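Local coordinates for ABC-type metal ion transport system, periplasmic component (Vibrio vulnificus, PDB 3K2D), which binds methionine in the cleft between two alpha/beta lobes, probably serving an ABC transporter as its periplasmic lipoprotein, and activates Toll-like receptor 2, at residues Ala25-Ala28 with Lys29-Gly33; Leu67-Gln70 with Val71-Arg74; Leu138-Thr141 with Val142-Val146. The protein carries 4 engineered substitutions. All blocks are in the same frame, centred on the assembly; numbering follows the deposited sequence.

Contact 1: Ala25-Ala28 with Lys29-Gly33; sequences AKVA and KEKYG
Lys-26 and Glu-30 face each other one turn apart on the flank of helix 16-32 next to helix 226-235, and the glutamate is the side chain to follow. Its CB sits beside the carbonyl oxygen of Lys-26. CG is placed anti to its own carbonyl carbon (chi1 -41°), a torsion that keeps it close beside Lys-26 O as well. From there the chain runs out straight, and CD comes within 3.6 Å of Lys-26 NZ. At the tip OE2 makes the salt bridge, 3.2 Å from Lys-26 NZ, with the ammonium approaching from above the carboxylate plane; OE1 adds only a weak bond to the same nitrogen. Lys-26 gets there with a chain extended as far as its last torsion, where it bends and turns NZ back to Glu-30. The ammonium is shared, since Glu-227 of helix 226-235 forms a second salt bridge with it. A water hangs weakly from both Lys-26 O and Glu-30 OE2.

Helix 16-32 is the crossover of a beta-alpha-beta unit, linking the parallel neighbours 8-13 and 36-41. Further round the helix Val-27 CG1 lies against the methylene chain of Lys-31, 3.5 Å from Lys-31 CD, the two side chains side by side and pointing the same way, while their backbones are joined by the bond from Lys-31 N to Val-27 O (3.0 Å, 161° at the hydrogen). Val-27 and Ala-28 both rest on Ala-222 of helix 214-223. The Tyr-32 ring carries CB of Lys-31 over one face and reaches Asn-218 and Lys-221 of that helix. Tyr-32 N binds Ala-28 O at 3.0 Å, and Gly-33 then leaves the helical course with a positive phi of 61°.

Contact 2: Leu67-Gln70 with Val71-Arg74; sequences LDRQ and VEDR
Arg-69 and Asp-73 form a salt bridge across one turn of helix 64-74, the helix that follows strand 58-63 and lies at the rim of the cleft between the lobes. NE of Arg-69 is the donor, 2.7 Å from Asp-73 OD2, and it uses the syn lone pair of that oxygen. The bond is bent, 131° at the hydrogen, and the two flat groups stand steeply against each other, their planes 72° apart. A bend at chi2 (62°) turns the arginine along the helix toward its C-terminal end, bringing NE to Asp-73. Glu-72 adds an opposite charge nearby, but its OE1 is 4.5 Å from Arg-69 NH1 and well out of the guanidinium plane, too far for a salt bridge.

On the sheet-facing side the chemistry is apolar. CD1 of Leu-67 meets CG2 of Val-71 at 3.9 Å, the two side chains running alongside each other, and Leu-67 goes on to touch Leu-78 and Ile-80 of strand 78-83. Their backbones are joined by the bond from Val-71 N to Leu-67 O, 2.8 Å.

The arginine also packs on Pro-114 and Thr-115 of the other lobe. An i to i+4 salt bridge on an arginine that reaches the other lobe is consistent with the closed, ligand-holding form of a periplasmic binding protein fold.

Contact 3: Leu138-Thr141 with Val142-Val146; sequences LLAT and VRDIV
The chain comes through Thr-141 extended and then turns sharply through a 3-10 segment, 142-144, where Asp-144 N binds Thr-141 O at 2.8 Å. Two side chains reinforce the bend. Asp-144 reaches back against the chain direction, its OD2 taking the N-H of Thr-141 at 2.9 Å (151° at the hydrogen) on the anti side of the carboxylate, and the same oxygen lies 3.3 Å from Ala-140 CA. Thr-141 works the other way: with chi1 at 72° its hydroxyl stands between the backbone N and carbonyl carbon, pointing forward over the turn, and OG1 accepts Arg-143 N at 3.2 Å.

A water closes the gap between the two, donating to Asp-144 OD2 at 2.6 Å and lying 2.9 Å from Thr-141 OG1. Arg-143 bends at chi3 and lays its guanidinium over the same hydroxyl, which sits 3.7 Å above the plane, over its centre; here OG1 meets the face of the guanidinium, not one of its N-H groups. The other aspartate oxygen, OD1, is held by a salt bridge to Arg-133, so both oxygens of this carboxylate have partners. Ala-140, by contrast, is buried against Leu-121 of helix 114-126.

The Asp-144 bond to Thr-141 N resembles one half of a capping box, at the start of the 3-10 turn. Beside it Thr-141 OG1 with Arg-143 N is an ST turn, laid over the beta turn closed by Asp-144 N, and together they bring the chain into strand 145-147, which pairs antiparallel with strand 131-132 at the surface.

In the fold
Contacts 1 and 2 each stay within one helix, both in the first lobe and both partly buried, and each combines an i to i+4 salt bridge with apolar packing. In contact 1 both lie against the C-terminal helices; in contact 2 the salt bridge is next to the other lobe and the apolar pair faces strand 78-83. Contact 3 is a surface turn in the second lobe, held by hydrogen bonds to backbone N-H groups and a water rather than by a charge pair of its own. Contacts 2 and 3 touch across the cleft by packing, Arg-69 NH1 lying 3.7 Å from Leu-139 CD1. Contact 1 stands apart, its centre about 44 Å from that of contact 3.

Contact 1: Ala25-Ala28 with Lys29-Gly33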
loop_
_atom_site.group_PDB
_atom_site.type_symbol
_atom_site.label_atom_id
_atom_site.label_comp_id
_atom_site.label_asym_id
_atom_site.label_seq_id
_atom_site.Cartn_x
_atom_site.Cartn_y
_atom_site.Cartn_z
ATOM N N ALA A 25 -14.059 11.236 -5.001
ATOM C CA ALA A 25 -14.261 12.678 -4.907
ATOM C C ALA A 25 -15.480 13.056 -5.737
ATOM O O ALA A 25 -16.233 13.963 -5.392
ATOM C CB ALA A 25 -13.044 13.410 -5.427
ATOM N N LYS A 26 -15.658 12.356 -6.847
ATOM C CA LYS A 26 -16.781 12.614 -7.713
ATOM C C LYS A 26 -18.058 12.261 -6.941
ATOM O O LYS A 26 -18.982 13.072 -6.840
ATOM C CB LYS A 26 -16.640 11.763 -8.982
ATOM C CG LYS A 26 -17.784 11.867 -9.975
ATOM C CD LYS A 26 -17.614 10.850 -11.095
ATOM C CE LYS A 26 -18.851 10.762 -11.990
ATOM N NZ LYS A 26 -20.045 10.191 -11.285
ATOM N N VAL A 27 -18.100 11.056 -6.383
ATOM C CA VAL A 27 -19.262 10.603 -5.630
ATOM C C VAL A 27 -19.543 11.476 -4.406
ATOM O O VAL A 27 -20.699 11.675 -4.025
ATOM C CB VAL A 27 -19.079 9.132 -5.191
ATOM C CG1 VAL A 27 -20.126 8.748 -4.154
ATOM C CG2 VAL A 27 -19.190 8.220 -6.418
ATOM N N ALA A 28 -18.486 11.993 -3.792
ATOM C CA ALA A 28 -18.652 12.847 -2.625
ATOM C C ALA A 28 -19.376 14.161 -2.973
ATOM O O ALA A 28 -20.132 14.693 -2.156
ATOM C CB ALA A 28 -17.299 13.139 -1.999
ATOM N N LYS A 29 -19.153 14.679 -4.180
ATOM C CA LYS A 29 -19.803 15.925 -4.582
ATOM C C LYS A 29 -21.276 15.742 -4.943
ATOM O O LYS A 29 -22.105 16.595 -4.642
ATOM C CB LYS A 29 -19.091 16.574 -5.775
ATOM C CG LYS A 29 -19.681 17.941 -6.135
ATOM C CD LYS A 29 -19.262 18.434 -7.520
ATOM C CE LYS A 29 -17.762 18.728 -7.612
ATOM N NZ LYS A 29 -17.353 19.171 -8.984
ATOM N N GLU A 30 -21.598 14.633 -5.591
ATOM C CA GLU A 30 -22.967 14.371 -6.002
ATOM C C GLU A 30 -23.841 13.980 -4.824
ATOM O O GLU A 30 -24.979 14.425 -4.721
ATOM C CB GLU A 30 -22.990 13.257 -7.050
ATOM C CG GLU A 30 -21.867 13.378 -8.063
ATOM C CD GLU A 30 -21.956 12.355 -9.179
ATOM O OE1 GLU A 30 -22.218 11.159 -8.887
ATOM O OE2 GLU A 30 -21.748 12.753 -10.350
ATOM N N LYS A 31 -23.304 13.151 -3.934
ATOM C CA LYS A 31 -24.044 12.681 -2.769
ATOM C C LYS A 31 -24.038 13.604 -1.550
ATOM O O LYS A 31 -25.065 13.778 -0.897
ATOM C CB LYS A 31 -23.516 11.313 -2.331
ATOM C CG LYS A 31 -23.906 10.149 -3.215
ATOM C CD LYS A 31 -23.293 8.859 -2.679
ATOM C CE LYS A 31 -23.851 7.616 -3.372
ATOM N NZ LYS A 31 -25.219 7.249 -2.900
ATOM N N TYR A 32 -22.892 14.195 -1.232
ATOM C CA TYR A 32 -22.814 15.040 -0.044
ATOM C C TYR A 32 -22.474 16.504 -0.308
ATOM O O TYR A 32 -22.407 17.308 0.628
ATOM C CB TYR A 32 -21.795 14.433 0.927
ATOM C CG TYR A 32 -21.950 12.935 1.059
ATOM C CD1 TYR A 32 -23.118 12.381 1.589
ATOM C CD2 TYR A 32 -20.962 12.065 0.589
ATOM C CE1 TYR A 32 -23.305 11.004 1.639
ATOM C CE2 TYR A 32 -21.139 10.682 0.633
ATOM C CZ TYR A 32 -22.315 10.159 1.158
ATOM O OH TYR A 32 -22.515 8.792 1.189
ATOM N N GLY A 33 -22.273 16.856 -1.574
ATOM C CA GLY A 33 -21.930 18.228 -1.891
ATOM C C GLY A 33 -20.630 18.589 -1.207
ATOM O O GLY A 33 -20.426 19.721 -0.791
HETATM O O HOH W 1 -19.828 15.104 -9.486
#

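Contact 2: Leu67-Gln70 with Val71-Arg74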
loop_
_atom_site.group_PDB
_atom_site.type_symbol
_atom_site.label_atom_id
_atom_site.label_comp_id
_atom_site.label_asym_id
_atom_site.label_seq_id
_atom_site.Cartn_x
_atom_site.Cartn_y
_atom_site.Cartn_z
ATOM N N LEU A 67 0.569 2.219 9.754
ATOM C CA LEU A 67 0.185 3.398 10.511
ATOM C C LEU A 67 0.675 3.278 11.962
ATOM O O LEU A 67 1.304 4.198 12.488
ATOM C CB LEU A 67 -1.337 3.550 10.470
ATOM C CG LEU A 67 -2.001 4.537 11.432
ATOM C CD1 LEU A 67 -1.583 5.964 11.123
ATOM C CD2 LEU A 67 -3.512 4.363 11.312
ATOM N N ASP A 68 0.391 2.144 12.603
ATOM C CA ASP A 68 0.828 1.942 13.984
ATOM C C ASP A 68 2.339 2.125 14.117
ATOM O O ASP A 68 2.820 2.806 15.023
ATOM C CB ASP A 68 0.447 0.546 14.488
ATOM C CG ASP A 68 -1.054 0.365 14.640
ATOM O OD1 ASP A 68 -1.776 1.380 14.682
ATOM O OD2 ASP A 68 -1.517 -0.791 14.734
ATOM N N ARG A 69 3.083 1.524 13.197
ATOM C CA ARG A 69 4.529 1.609 13.226
ATOM C C ARG A 69 5.006 3.046 13.083
ATOM O O ARG A 69 5.916 3.489 13.780
ATOM C CB ARG A 69 5.118 0.749 12.112
ATOM C CG ARG A 69 6.625 0.813 12.019
ATOM C CD ARG A 69 7.276 0.300 13.287
ATOM N NE ARG A 69 8.716 0.527 13.253
ATOM C CZ ARG A 69 9.614 -0.319 13.740
ATOM N NH1 ARG A 69 9.223 -1.451 14.309
ATOM N NH2 ARG A 69 10.903 -0.047 13.625
ATOM N N GLN A 70 4.383 3.780 12.176
ATOM C CA GLN A 70 4.774 5.158 11.945
ATOM C C GLN A 70 4.383 6.081 13.103
ATOM O O GLN A 70 5.077 7.052 13.393
ATOM C CB GLN A 70 4.152 5.640 10.647
ATOM C CG GLN A 70 4.521 7.046 10.293
ATOM C CD GLN A 70 4.952 7.137 8.872
ATOM O OE1 GLN A 70 6.014 6.636 8.511
ATOM N NE2 GLN A 70 4.126 7.754 8.039
ATOM N N VAL A 71 3.265 5.777 13.750
ATOM C CA VAL A 71 2.808 6.559 14.893
ATOM C C VAL A 71 3.759 6.331 16.072
ATOM O O VAL A 71 4.032 7.236 16.851
ATOM C CB VAL A 71 1.383 6.141 15.303
ATOM C CG1 VAL A 71 1.114 6.508 16.771
ATOM C CG2 VAL A 71 0.380 6.816 14.376
ATOM N N GLU A 72 4.261 5.110 16.191
ATOM C CA GLU A 72 5.180 4.762 17.259
ATOM C C GLU A 72 6.539 5.421 17.048
ATOM O O GLU A 72 7.162 5.887 18.000
ATOM C CB GLU A 72 5.342 3.250 17.313
ATOM C CG GLU A 72 6.141 2.730 18.484
ATOM C CD GLU A 72 6.223 1.215 18.465
ATOM O OE1 GLU A 72 6.817 0.662 17.507
ATOM O OE2 GLU A 72 5.685 0.577 19.397
ATOM N N ASP A 73 6.997 5.472 15.801
ATOM C CA ASP A 73 8.295 6.073 15.517
ATOM C C ASP A 73 8.299 7.602 15.438
ATOM O O ASP A 73 9.339 8.224 15.631
ATOM C CB ASP A 73 8.888 5.484 14.229
ATOM C CG ASP A 73 9.072 3.958 14.299
ATOM O OD1 ASP A 73 9.557 3.439 15.337
ATOM O OD2 ASP A 73 8.742 3.274 13.300
ATOM N N ARG A 74 7.149 8.220 15.180
ATOM C CA ARG A 74 7.115 9.675 15.074
ATOM C C ARG A 74 6.095 10.365 15.975
ATOM O O ARG A 74 6.121 11.586 16.107
ATOM C CB ARG A 74 6.868 10.083 13.616
ATOM C CG ARG A 74 7.420 9.087 12.608
ATOM C CD ARG A 74 8.273 9.728 11.530
ATOM N NE ARG A 74 9.527 10.274 12.036
ATOM C CZ ARG A 74 10.673 10.272 11.356
ATOM N NH1 ARG A 74 10.734 9.742 10.139
ATOM N NH2 ARG A 74 11.761 10.820 11.882
#

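Contact 3: Leu138-Thr141 with Val142-Val146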
loop_
_atom_site.group_PDB
_atom_site.type_symbol
_atom_site.label_atom_id
_atom_site.label_comp_id
_atom_site.label_asym_id
_atom_site.label_seq_id
_atom_site.Cartn_x
_atom_site.Cartn_y
_atom_site.Cartn_z
ATOM N N LEU A 138 4.555 -9.650 12.616
ATOM C CA LEU A 138 4.356 -8.962 11.358
ATOM C C LEU A 138 5.577 -8.118 11.014
ATOM O O LEU A 138 5.648 -7.538 9.933
ATOM C CB LEU A 138 3.108 -8.080 11.429
ATOM C CG LEU A 138 1.781 -8.826 11.554
ATOM C CD1 LEU A 138 0.645 -7.830 11.548
ATOM C CD2 LEU A 138 1.619 -9.792 10.403
ATOM N N LEU A 139 6.550 -8.079 11.922
ATOM C CA LEU A 139 7.751 -7.282 11.709
ATOM C C LEU A 139 9.018 -8.092 11.488
ATOM O O LEU A 139 10.102 -7.665 11.858
ATOM C CB LEU A 139 7.954 -6.326 12.889
ATOM C CG LEU A 139 6.811 -5.337 13.150
ATOM C CD1 LEU A 139 7.135 -4.476 14.357
ATOM C CD2 LEU A 139 6.601 -4.465 11.932
ATOM N N ALA A 140 8.890 -9.262 10.880
ATOM C CA ALA A 140 10.056 -10.096 10.617
ATOM C C ALA A 140 11.145 -9.335 9.863
ATOM O O ALA A 140 10.862 -8.379 9.140
ATOM C CB ALA A 140 9.645 -11.310 9.808
ATOM N N THR A 141 12.394 -9.751 10.061
ATOM C CA THR A 141 13.527 -9.163 9.351
ATOM C C THR A 141 14.431 -10.324 8.991
ATOM O O THR A 141 14.165 -11.470 9.374
ATOM C CB THR A 141 14.338 -8.172 10.203
ATOM O OG1 THR A 141 15.087 -8.889 11.193
ATOM C CG2 THR A 141 13.422 -7.184 10.879
ATOM N N VAL A 142 15.498 -10.036 8.255
ATOM C CA VAL A 142 16.438 -11.075 7.848
ATOM C C VAL A 142 17.056 -11.806 9.052
ATOM O O VAL A 142 17.530 -12.931 8.933
ATOM C CB VAL A 142 17.543 -10.473 6.954
ATOM C CG1 VAL A 142 18.568 -11.532 6.595
ATOM C CG2 VAL A 142 16.916 -9.923 5.680
ATOM N N ARG A 143 17.037 -11.174 10.216
ATOM C CA ARG A 143 17.583 -11.818 11.398
ATOM C C ARG A 143 16.656 -12.929 11.842
ATOM O O ARG A 143 17.053 -13.779 12.630
ATOM C CB ARG A 143 17.773 -10.820 12.550
ATOM C CG ARG A 143 18.933 -9.857 12.354
ATOM C CD ARG A 143 19.197 -9.038 13.611
ATOM N NE ARG A 143 18.016 -8.288 14.032
ATOM C CZ ARG A 143 17.583 -7.178 13.443
ATOM N NH1 ARG A 143 18.242 -6.672 12.403
ATOM N NH2 ARG A 143 16.476 -6.585 13.882
ATOM N N ASP A 144 15.430 -12.939 11.325
ATOM C CA ASP A 144 14.469 -13.977 11.706
ATOM C C ASP A 144 14.457 -15.214 10.815
ATOM O O ASP A 144 13.718 -16.169 11.086
ATOM C CB ASP A 144 13.056 -13.400 11.779
ATOM C CG ASP A 144 12.929 -12.331 12.832
ATOM O OD1 ASP A 144 13.299 -12.610 13.986
ATOM O OD2 ASP A 144 12.470 -11.214 12.514
ATOM N N ILE A 145 15.275 -15.213 9.766
ATOM C CA ILE A 145 15.319 -16.351 8.857
ATOM C C ILE A 145 16.018 -17.563 9.483
ATOM O O ILE A 145 17.142 -17.463 9.962
ATOM C CB ILE A 145 16.033 -15.968 7.544
ATOM C CG1 ILE A 145 15.203 -14.915 6.804
ATOM C CG2 ILE A 145 16.257 -17.217 6.687
ATOM C CD1 ILE A 145 15.976 -14.149 5.752
ATOM N N VAL A 146 15.360 -18.712 9.480
ATOM C CA VAL A 146 15.978 -19.897 10.070
ATOM C C VAL A 146 16.262 -20.977 9.043
ATOM O O VAL A 146 16.770 -22.039 9.382
ATOM C CB VAL A 146 15.102 -20.516 11.204
ATOM C CG1 VAL A 146 14.834 -19.474 12.265
ATOM C CG2 VAL A 146 13.793 -21.069 10.636
HETATM O O HOH W 2 13.665 -9.210 13.722
#